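Local coordinates for protein SSD1 (Saccharomyces cerevisiae S288C, PDB 7AM1) that binds untranslated regions of mRNA as a translational repressor, being a non-enzymatic pseudonuclease of the RNase II family, at residues L440-E445 with S475-L480; I502-Y507 with A516-T521; I755-H760 with P902-R907. One frame throughout, in Å; residues are numbered along the deposited sequence.

Contact 1: residues L440-E445 with S475-L480; sequences LAPGKE and SNILSL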
loop_
_atom_site.group_PDB
_atom_site.type_symbol
_atom_site.label_atom_id
_atom_site.label_comp_id
_atom_site.label_asym_id
_atom_site.label_seq_id
_atom_site.Cartn_x
_atom_site.Cartn_y
_atom_site.Cartn_z
ATOM N N LEU A 440 -0.423 -0.148 -27.579
ATOM C CA LEU A 440 -1.094 0.726 -28.533
ATOM C C LEU A 440 -0.135 1.799 -29.034
ATOM O O LEU A 440 0.604 2.404 -28.255
ATOM C CB LEU A 440 -2.308 1.379 -27.873
ATOM C CG LEU A 440 -3.322 0.422 -27.248
ATOM C CD1 LEU A 440 -4.398 1.188 -26.494
ATOM C CD2 LEU A 440 -3.940 -0.465 -28.324
ATOM N N ALA A 441 -0.164 2.054 -30.341
ATOM C CA ALA A 441 0.725 3.043 -30.934
ATOM C C ALA A 441 0.053 3.671 -32.141
ATOM O O ALA A 441 -0.743 3.009 -32.817
ATOM C CB ALA A 441 2.066 2.421 -31.356
ATOM N N PRO A 442 0.351 4.934 -32.442
ATOM C CA PRO A 442 -0.257 5.558 -33.622
ATOM C C PRO A 442 0.055 4.775 -34.887
ATOM O O PRO A 442 1.162 4.263 -35.069
ATOM C CB PRO A 442 0.378 6.954 -33.651
ATOM C CG PRO A 442 0.762 7.225 -32.245
ATOM C CD PRO A 442 1.170 5.891 -31.674
ATOM N N GLY A 443 -0.941 4.686 -35.768
ATOM C CA GLY A 443 -0.803 3.975 -37.020
ATOM C C GLY A 443 -0.877 2.470 -36.916
ATOM O O GLY A 443 -0.969 1.800 -37.953
ATOM N N LYS A 444 -0.846 1.917 -35.709
ATOM C CA LYS A 444 -0.897 0.479 -35.492
ATOM C C LYS A 444 -2.335 0.058 -35.222
ATOM O O LYS A 444 -2.999 0.617 -34.344
ATOM C CB LYS A 444 0.000 0.072 -34.323
ATOM C CG LYS A 444 -0.125 -1.390 -33.925
ATOM N N GLU A 445 -2.814 -0.915 -35.987
ATOM C CA GLU A 445 -4.143 -1.464 -35.765
ATOM C C GLU A 445 -4.079 -2.486 -34.637
ATOM O O GLU A 445 -3.213 -3.367 -34.638
ATOM C CB GLU A 445 -4.665 -2.101 -37.048
ATOM C CG GLU A 445 -6.168 -2.239 -37.103
ATOM C CD GLU A 445 -6.663 -2.569 -38.497
ATOM O OE1 GLU A 445 -6.484 -1.733 -39.412
ATOM O OE2 GLU A 445 -7.220 -3.674 -38.676
ATOM N N SER A 475 -4.617 7.868 -33.472
ATOM C CA SER A 475 -4.056 9.004 -34.187
ATOM C C SER A 475 -2.929 9.657 -33.408
ATOM O O SER A 475 -2.045 10.276 -34.011
ATOM C CB SER A 475 -5.148 10.036 -34.477
ATOM O OG SER A 475 -6.061 9.533 -35.433
ATOM N N ASN A 476 -2.948 9.524 -32.084
ATOM C CA ASN A 476 -1.971 10.171 -31.226
ATOM C C ASN A 476 -1.717 9.286 -30.017
ATOM O O ASN A 476 -2.521 8.417 -29.676
ATOM C CB ASN A 476 -2.456 11.554 -30.778
ATOM C CG ASN A 476 -2.642 12.504 -31.938
ATOM O OD1 ASN A 476 -3.762 12.732 -32.401
ATOM N ND2 ASN A 476 -1.541 13.060 -32.421
ATOM N N ILE A 477 -0.578 9.516 -29.373
ATOM C CA ILE A 477 -0.251 8.873 -28.107
ATOM C C ILE A 477 0.299 9.946 -27.180
ATOM O O ILE A 477 1.241 10.661 -27.542
ATOM C CB ILE A 477 0.753 7.719 -28.272
ATOM C CG1 ILE A 477 1.009 7.057 -26.917
ATOM C CG2 ILE A 477 2.052 8.207 -28.893
ATOM C CD1 ILE A 477 1.576 5.656 -27.023
ATOM N N LEU A 478 -0.310 10.076 -26.003
ATOM C CA LEU A 478 0.099 11.041 -24.993
ATOM C C LEU A 478 0.480 10.308 -23.717
ATOM O O LEU A 478 -0.204 9.362 -23.308
ATOM C CB LEU A 478 -1.018 12.042 -24.671
ATOM C CG LEU A 478 -1.293 13.169 -25.662
ATOM C CD1 LEU A 478 -2.517 13.952 -25.216
ATOM C CD2 LEU A 478 -0.088 14.084 -25.793
ATOM N N SER A 479 1.568 10.745 -23.088
ATOM C CA SER A 479 1.856 10.318 -21.732
ATOM C C SER A 479 1.022 11.136 -20.753
ATOM O O SER A 479 0.551 12.233 -21.069
ATOM C CB SER A 479 3.337 10.490 -21.398
ATOM O OG SER A 479 3.664 11.864 -21.329
ATOM N N LEU A 480 0.852 10.593 -19.546
ATOM C CA LEU A 480 0.143 11.332 -18.509
ATOM C C LEU A 480 0.841 12.648 -18.202
ATOM O O LEU A 480 0.182 13.636 -17.863
ATOM C CB LEU A 480 0.018 10.482 -17.244
ATOM C CG LEU A 480 -0.917 9.275 -17.346
ATOM C CD1 LEU A 480 -0.854 8.435 -16.077
ATOM C CD2 LEU A 480 -2.348 9.720 -17.614
#
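The flat group here is the peptide joining N476 to I477, and the puckered ring of P442 stands over one face of it. CG of the ring lies above that peptide, 3.9 Å from both N476 C and I477 N. The CG and CD corner of the ring leans on the methyl branch of I477, whose CG2 is 3.7 Å from P442 CG and just as near to P442 CD. The two side chains lie roughly at right angles, so the ring's methylene corner, rather than its whole surface, does the touching. Behind it, P442 CB comes to 4.1 Å from S475 O.

I477 carries its longer branch with CG1 trans to the backbone N (chi1 -178°). CG2 is thereby left to face the proline, while CD1 extends to L440, ending 3.6 Å from L440 O. The grip between the segments is entirely of this van der Waals kind and buries a modest 177 Å² at the surface of the RNB domain. It illustrates a loop whose own turn sets the side chain that packs: residues A441 to K444 form a type II beta turn, closed by K444 N to A441 O at 3.1 Å, with P442 and the positive-phi G443 as its two central residues. The turn places P442 at its second position, pointing at the strand.

In the fold, this loop links helix 432-438 to strand 446-456. L440 is tucked against A368 and I472, and the backbone of G443 is bonded to that of P474. Strand 476-479 is an outermost strand of the seven-stranded mixed sheet, running parallel to its neighbour 367-370. At its far end, S479 OG caps helix 480-488 by bonding to Q482 N.

Contact 2: residues I502-Y507 with A516-T521; sequences IARSFY and ATLLPT
L518 plugs its CD2 methyl into the flank of helix 495-510, between Y507 CB at 3.7 Å and R504 CA at 3.8 Å. The setting is a helix-loop-helix connection within the RNB domain: the loop after helix 495-510 passes across the flank of that helix before helix 523-529 begins. CD1 of the same leucine sits 4.3 Å from A503 CB, and V548 of helix 544-568 touches both A503 and L518, so a third element of the fold seals this apolar centre.

Further out, the Y507 ring is laid along the loop. Its CG is trans to the backbone N (chi1 174°), which carries the ring past L518, the two side chains sliding by one another in opposite directions. CE2 approaches A516 CB at 3.9 Å and T517 O at 3.2 Å, both obliquely to the ring. The phenol hydroxyl then donates to a water at 2.9 Å, and that water donates in turn to T517 O and P520 O. One water thus ties the tyrosine to two loop carbonyls on either side of L518 and L519, just where a cis peptide bond precedes P520. T517 OG1 braces the same bend by bonding to L519 O.

At the polar edge, R504 runs past A516 O with CG and CD alongside, and bends at chi3 to bring up the NH1 edge of its guanidinium. The group is also held by E501, through a salt bridge at NH2, and by P514 O, bonded to NH1. Across the contact, R504 NH1 reaches A516 O at 2.7 Å, with an N-H...O angle of 159° and the oxygen only 3° out of the guanidinium plane.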
loop_
_atom_site.group_PDB
_atom_site.type_symbol
_atom_site.label_atom_id
_atom_site.label_comp_id
_atom_site.label_asym_id
_atom_site.label_seq_id
_atom_site.Cartn_x
_atom_site.Cartn_y
_atom_site.Cartn_z
ATOM N N ILE A 502 -15.720 15.632 -18.888
ATOM C CA ILE A 502 -16.426 14.356 -18.827
ATOM C C ILE A 502 -15.972 13.559 -17.610
ATOM O O ILE A 502 -16.792 13.048 -16.840
ATOM C CB ILE A 502 -16.219 13.563 -20.130
ATOM C CG1 ILE A 502 -16.913 14.266 -21.295
ATOM C CG2 ILE A 502 -16.745 12.136 -19.975
ATOM C CD1 ILE A 502 -16.523 13.716 -22.648
ATOM N N ALA A 503 -14.657 13.454 -17.409
ATOM C CA ALA A 503 -14.154 12.779 -16.219
ATOM C C ALA A 503 -14.711 13.420 -14.955
ATOM O O ALA A 503 -15.095 12.719 -14.013
ATOM C CB ALA A 503 -12.627 12.802 -16.201
ATOM N N ARG A 504 -14.759 14.756 -14.917
ATOM C CA ARG A 504 -15.280 15.447 -13.741
ATOM C C ARG A 504 -16.743 15.101 -13.498
ATOM O O ARG A 504 -17.169 14.949 -12.346
ATOM C CB ARG A 504 -15.123 16.963 -13.901
ATOM C CG ARG A 504 -15.331 17.754 -12.607
ATOM C CD ARG A 504 -15.788 19.191 -12.870
ATOM N NE ARG A 504 -17.112 19.214 -13.490
ATOM C CZ ARG A 504 -18.262 19.082 -12.829
ATOM N NH1 ARG A 504 -18.268 18.934 -11.509
ATOM N NH2 ARG A 504 -19.412 19.101 -13.492
ATOM N N SER A 505 -17.538 14.989 -14.569
ATOM C CA SER A 505 -18.951 14.663 -14.402
ATOM C C SER A 505 -19.138 13.223 -13.929
ATOM O O SER A 505 -20.043 12.944 -13.135
ATOM C CB SER A 505 -19.724 14.908 -15.702
ATOM O OG SER A 505 -19.542 13.847 -16.622
ATOM N N PHE A 506 -18.313 12.288 -14.422
ATOM C CA PHE A 506 -18.327 10.936 -13.868
ATOM C C PHE A 506 -18.002 10.972 -12.381
ATOM O O PHE A 506 -18.671 10.334 -11.560
ATOM C CB PHE A 506 -17.305 10.034 -14.570
ATOM C CG PHE A 506 -17.643 9.685 -15.990
ATOM C CD1 PHE A 506 -18.860 10.021 -16.549
ATOM C CD2 PHE A 506 -16.736 8.968 -16.754
ATOM C CE1 PHE A 506 -19.150 9.676 -17.857
ATOM C CE2 PHE A 506 -17.018 8.624 -18.054
ATOM C CZ PHE A 506 -18.232 8.972 -18.608
ATOM N N TYR A 507 -16.953 11.715 -12.029
ATOM C CA TYR A 507 -16.495 11.801 -10.649
ATOM C C TYR A 507 -17.568 12.402 -9.756
ATOM O O TYR A 507 -17.874 11.868 -8.684
ATOM C CB TYR A 507 -15.217 12.640 -10.608
ATOM C CG TYR A 507 -14.681 12.944 -9.234
ATOM C CD1 TYR A 507 -14.226 11.928 -8.407
ATOM C CD2 TYR A 507 -14.590 14.253 -8.777
ATOM C CE1 TYR A 507 -13.717 12.203 -7.155
ATOM C CE2 TYR A 507 -14.076 14.539 -7.525
ATOM C CZ TYR A 507 -13.640 13.513 -6.720
ATOM O OH TYR A 507 -13.131 13.805 -5.477
ATOM N N ALA A 516 -18.339 18.949 -7.723
ATOM C CA ALA A 516 -17.022 18.430 -7.383
ATOM C C ALA A 516 -16.002 18.752 -8.469
ATOM O O ALA A 516 -16.299 18.696 -9.666
ATOM C CB ALA A 516 -17.091 16.916 -7.171
ATOM N N THR A 517 -14.793 19.089 -8.036
ATOM C CA THR A 517 -13.639 19.241 -8.910
ATOM C C THR A 517 -12.718 18.043 -8.718
ATOM O O THR A 517 -12.668 17.448 -7.638
ATOM C CB THR A 517 -12.886 20.538 -8.615
ATOM O OG1 THR A 517 -12.435 20.534 -7.256
ATOM C CG2 THR A 517 -13.787 21.735 -8.842
ATOM N N LEU A 518 -11.994 17.681 -9.781
ATOM C CA LEU A 518 -11.188 16.464 -9.739
ATOM C C LEU A 518 -10.080 16.554 -8.696
ATOM O O LEU A 518 -9.663 15.528 -8.150
ATOM C CB LEU A 518 -10.610 16.169 -11.122
ATOM C CG LEU A 518 -11.642 15.747 -12.170
ATOM C CD1 LEU A 518 -11.050 15.791 -13.570
ATOM C CD2 LEU A 518 -12.175 14.352 -11.865
ATOM N N LEU A 519 -9.593 17.760 -8.402
ATOM C CA LEU A 519 -8.672 17.939 -7.288
ATOM C C LEU A 519 -9.346 18.778 -6.203
ATOM O O LEU A 519 -10.155 19.656 -6.514
ATOM C CB LEU A 519 -7.376 18.627 -7.728
ATOM C CG LEU A 519 -6.525 17.892 -8.766
ATOM C CD1 LEU A 519 -5.301 18.710 -9.148
ATOM C CD2 LEU A 519 -6.104 16.537 -8.253
ATOM N N PRO A 520 -9.041 18.540 -4.916
ATOM C CA PRO A 520 -8.071 17.564 -4.406
ATOM C C PRO A 520 -8.551 16.118 -4.531
ATOM O O PRO A 520 -9.752 15.864 -4.612
ATOM C CB PRO A 520 -7.919 17.968 -2.935
ATOM C CG PRO A 520 -9.241 18.557 -2.583
ATOM C CD PRO A 520 -9.721 19.261 -3.823
ATOM N N THR A 521 -7.610 15.180 -4.530
ATOM C CA THR A 521 -7.897 13.765 -4.715
ATOM C C THR A 521 -7.394 12.981 -3.506
ATOM O O THR A 521 -6.685 13.505 -2.642
ATOM C CB THR A 521 -7.260 13.258 -6.020
ATOM O OG1 THR A 521 -7.806 11.981 -6.370
ATOM C CG2 THR A 521 -5.739 13.155 -5.883
HETATM O O HOH W 1 -12.267 16.555 -5.392
#

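Contact 3: residues I755-H760 with P902-R907; sequences IEKRVH and PCLTVR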
loop_
_atom_site.group_PDB
_atom_site.type_symbol
_atom_site.label_atom_id
_atom_site.label_comp_id
_atom_site.label_asym_id
_atom_site.label_seq_id
_atom_site.Cartn_x
_atom_site.Cartn_y
_atom_site.Cartn_z
ATOM N N ILE A 755 5.163 10.372 4.715
ATOM C CA ILE A 755 5.441 9.457 5.811
ATOM C C ILE A 755 4.750 9.942 7.076
ATOM O O ILE A 755 4.441 11.125 7.244
ATOM C CB ILE A 755 6.957 9.276 6.070
ATOM C CG1 ILE A 755 7.611 10.613 6.439
ATOM C CG2 ILE A 755 7.620 8.626 4.862
ATOM C CD1 ILE A 755 9.095 10.499 6.783
ATOM N N GLU A 756 4.504 8.987 7.963
ATOM C CA GLU A 756 3.914 9.215 9.272
ATOM C C GLU A 756 4.752 8.422 10.264
ATOM O O GLU A 756 4.966 7.222 10.067
ATOM C CB GLU A 756 2.450 8.764 9.306
ATOM C CG GLU A 756 1.788 8.872 10.672
ATOM C CD GLU A 756 0.564 7.983 10.818
ATOM O OE1 GLU A 756 0.431 6.992 10.065
ATOM O OE2 GLU A 756 -0.275 8.285 11.692
ATOM N N LYS A 757 5.252 9.091 11.299
ATOM C CA LYS A 757 6.166 8.469 12.246
ATOM C C LYS A 757 5.866 8.974 13.650
ATOM O O LYS A 757 5.122 9.938 13.843
ATOM C CB LYS A 757 7.628 8.745 11.873
ATOM C CG LYS A 757 8.060 8.091 10.572
ATOM C CD LYS A 757 8.326 6.608 10.759
ATOM C CE LYS A 757 8.138 5.828 9.463
ATOM N NZ LYS A 757 6.760 5.261 9.357
ATOM N N ARG A 758 6.472 8.320 14.637
ATOM C CA ARG A 758 6.150 8.544 16.039
ATOM C C ARG A 758 7.361 9.059 16.803
ATOM O O ARG A 758 8.429 8.438 16.781
ATOM C CB ARG A 758 5.640 7.249 16.675
ATOM C CG ARG A 758 5.354 7.346 18.165
ATOM C CD ARG A 758 4.506 6.174 18.625
ATOM N NE ARG A 758 3.214 6.178 17.941
ATOM C CZ ARG A 758 2.414 5.125 17.826
ATOM N NH1 ARG A 758 2.760 3.956 18.350
ATOM N NH2 ARG A 758 1.262 5.246 17.184
ATOM N N VAL A 759 7.179 10.186 17.488
ATOM C CA VAL A 759 8.173 10.717 18.411
ATOM C C VAL A 759 7.962 10.061 19.769
ATOM O O VAL A 759 6.850 10.081 20.313
ATOM C CB VAL A 759 8.068 12.247 18.518
ATOM C CG1 VAL A 759 9.058 12.775 19.554
ATOM C CG2 VAL A 759 8.302 12.898 17.156
ATOM N N HIS A 760 9.020 9.462 20.309
ATOM C CA HIS A 760 8.965 8.776 21.592
ATOM C C HIS A 760 9.633 9.617 22.673
ATOM O O HIS A 760 10.769 10.072 22.501
ATOM C CB HIS A 760 9.641 7.409 21.496
ATOM C CG HIS A 760 8.948 6.469 20.566
ATOM N ND1 HIS A 760 7.872 5.700 20.954
ATOM C CD2 HIS A 760 9.154 6.196 19.256
ATOM C CE1 HIS A 760 7.457 4.981 19.927
ATOM N NE2 HIS A 760 8.217 5.264 18.885
ATOM N N PRO A 902 16.095 -0.169 6.089
ATOM C CA PRO A 902 16.378 0.971 6.963
ATOM C C PRO A 902 15.141 1.358 7.758
ATOM O O PRO A 902 14.008 1.024 7.406
ATOM C CB PRO A 902 16.798 2.075 5.989
ATOM C CG PRO A 902 16.120 1.706 4.697
ATOM C CD PRO A 902 16.116 0.205 4.662
ATOM N N CYS A 903 15.379 2.089 8.841
ATOM C CA CYS A 903 14.327 2.473 9.773
ATOM C C CYS A 903 14.260 3.989 9.838
ATOM O O CYS A 903 15.215 4.638 10.275
ATOM C CB CYS A 903 14.605 1.890 11.160
ATOM S SG CYS A 903 14.741 0.090 11.169
ATOM N N LEU A 904 13.123 4.549 9.441
ATOM C CA LEU A 904 12.896 5.973 9.605
ATOM C C LEU A 904 12.596 6.267 11.065
ATOM O O LEU A 904 11.822 5.552 11.708
ATOM C CB LEU A 904 11.736 6.441 8.732
ATOM C CG LEU A 904 11.934 6.254 7.233
ATOM C CD1 LEU A 904 10.598 6.403 6.495
ATOM C CD2 LEU A 904 12.963 7.257 6.723
ATOM N N THR A 905 13.213 7.320 11.586
ATOM C CA THR A 905 13.006 7.724 12.965
ATOM C C THR A 905 12.880 9.238 13.011
ATOM O O THR A 905 13.475 9.952 12.199
ATOM C CB THR A 905 14.155 7.272 13.885
ATOM O OG1 THR A 905 15.388 7.853 13.438
ATOM C CG2 THR A 905 14.290 5.752 13.901
ATOM N N VAL A 906 12.110 9.721 13.979
ATOM C CA VAL A 906 11.876 11.147 14.144
ATOM C C VAL A 906 12.075 11.527 15.603
ATOM O O VAL A 906 11.819 10.735 16.516
ATOM C CB VAL A 906 10.462 11.565 13.680
ATOM C CG1 VAL A 906 10.350 11.459 12.179
ATOM C CG2 VAL A 906 9.401 10.721 14.372
ATOM N N ARG A 907 12.544 12.756 15.810
ATOM C CA ARG A 907 12.702 13.343 17.130
ATOM C C ARG A 907 12.256 14.795 17.085
ATOM O O ARG A 907 12.451 15.483 16.077
ATOM C CB ARG A 907 14.154 13.254 17.614
ATOM C CG ARG A 907 14.666 11.836 17.764
ATOM C CD ARG A 907 16.178 11.794 17.811
ATOM N NE ARG A 907 16.640 10.721 18.684
ATOM C CZ ARG A 907 17.865 10.636 19.191
ATOM N NH1 ARG A 907 18.779 11.565 18.921
ATOM N NH2 ARG A 907 18.173 9.620 19.985
HETATM O O HOH W 2 10.705 7.733 15.638
HETATM O O HOH W 3 11.540 9.217 18.849
#
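L904 makes the first crossing from strand 903-908 to strand 755-760. Its CB bears on the aliphatic part of K757, 3.7 Å from K757 CE, and its CD1 reaches I755 CG2 at 4.1 Å. The lysine passes the leucine at about a right angle, bent at chi2 (-77°) and again at its last torsion. The bends curl NZ back to the carbonyl oxygen of its predecessor, E756, while S188 O and E185 O also accept from it. A buried ammonium group is thus satisfied by backbone oxygens, and its methylenes remain as packing surface for L904.

T905 turns from the other strand, and its hydroxyl bonds to E896. V906 points back in and supplies the middle of the contact: its CG2, set between its own N and carbonyl carbon, lies 3.6 Å from K757 CB and 3.7 Å from V759 CG2. Its backbone is coupled to the facing strand through water. One water accepts from V906 N at 2.9 Å and also contacts R758 O. Another accepts from H760 N at 2.9 Å and donates to V906 O at 2.8 Å. The pair is a worked example of strands that converge without zipping up directly, with solvent filling the role of the missing rungs.

The strand axes approach to 5.9 Å at 49°, running in broadly the same sense. They are the two outermost strands of an antiparallel five-stranded sheet, brought together as in the closure of an OB barrel, the fold class assigned to this C-terminal region. I891 and L893 of strand 888-896 line the interior, and helix 689-725 covers L904 through C719 and I722.

The three contacts follow one another along the chain, each closing before the next opens. Contacts 1 and 2 both belong to the RNB domain, with centres about 25 Å apart and nearest atoms about 11 Å apart; strand 446-456 of the mixed sheet follows the loop of contact 1 and sends Y453 against F506 on the helix of contact 2. Contact 3 lies in the C-terminal sheet, its centre about 34 Å from that of contact 2 and about 44 Å from that of contact 1, across the middle of the chain. Two contacts thus join parts of the RNB domain close together in sequence, while the third joins the outermost strands of a sheet across about 140 residues.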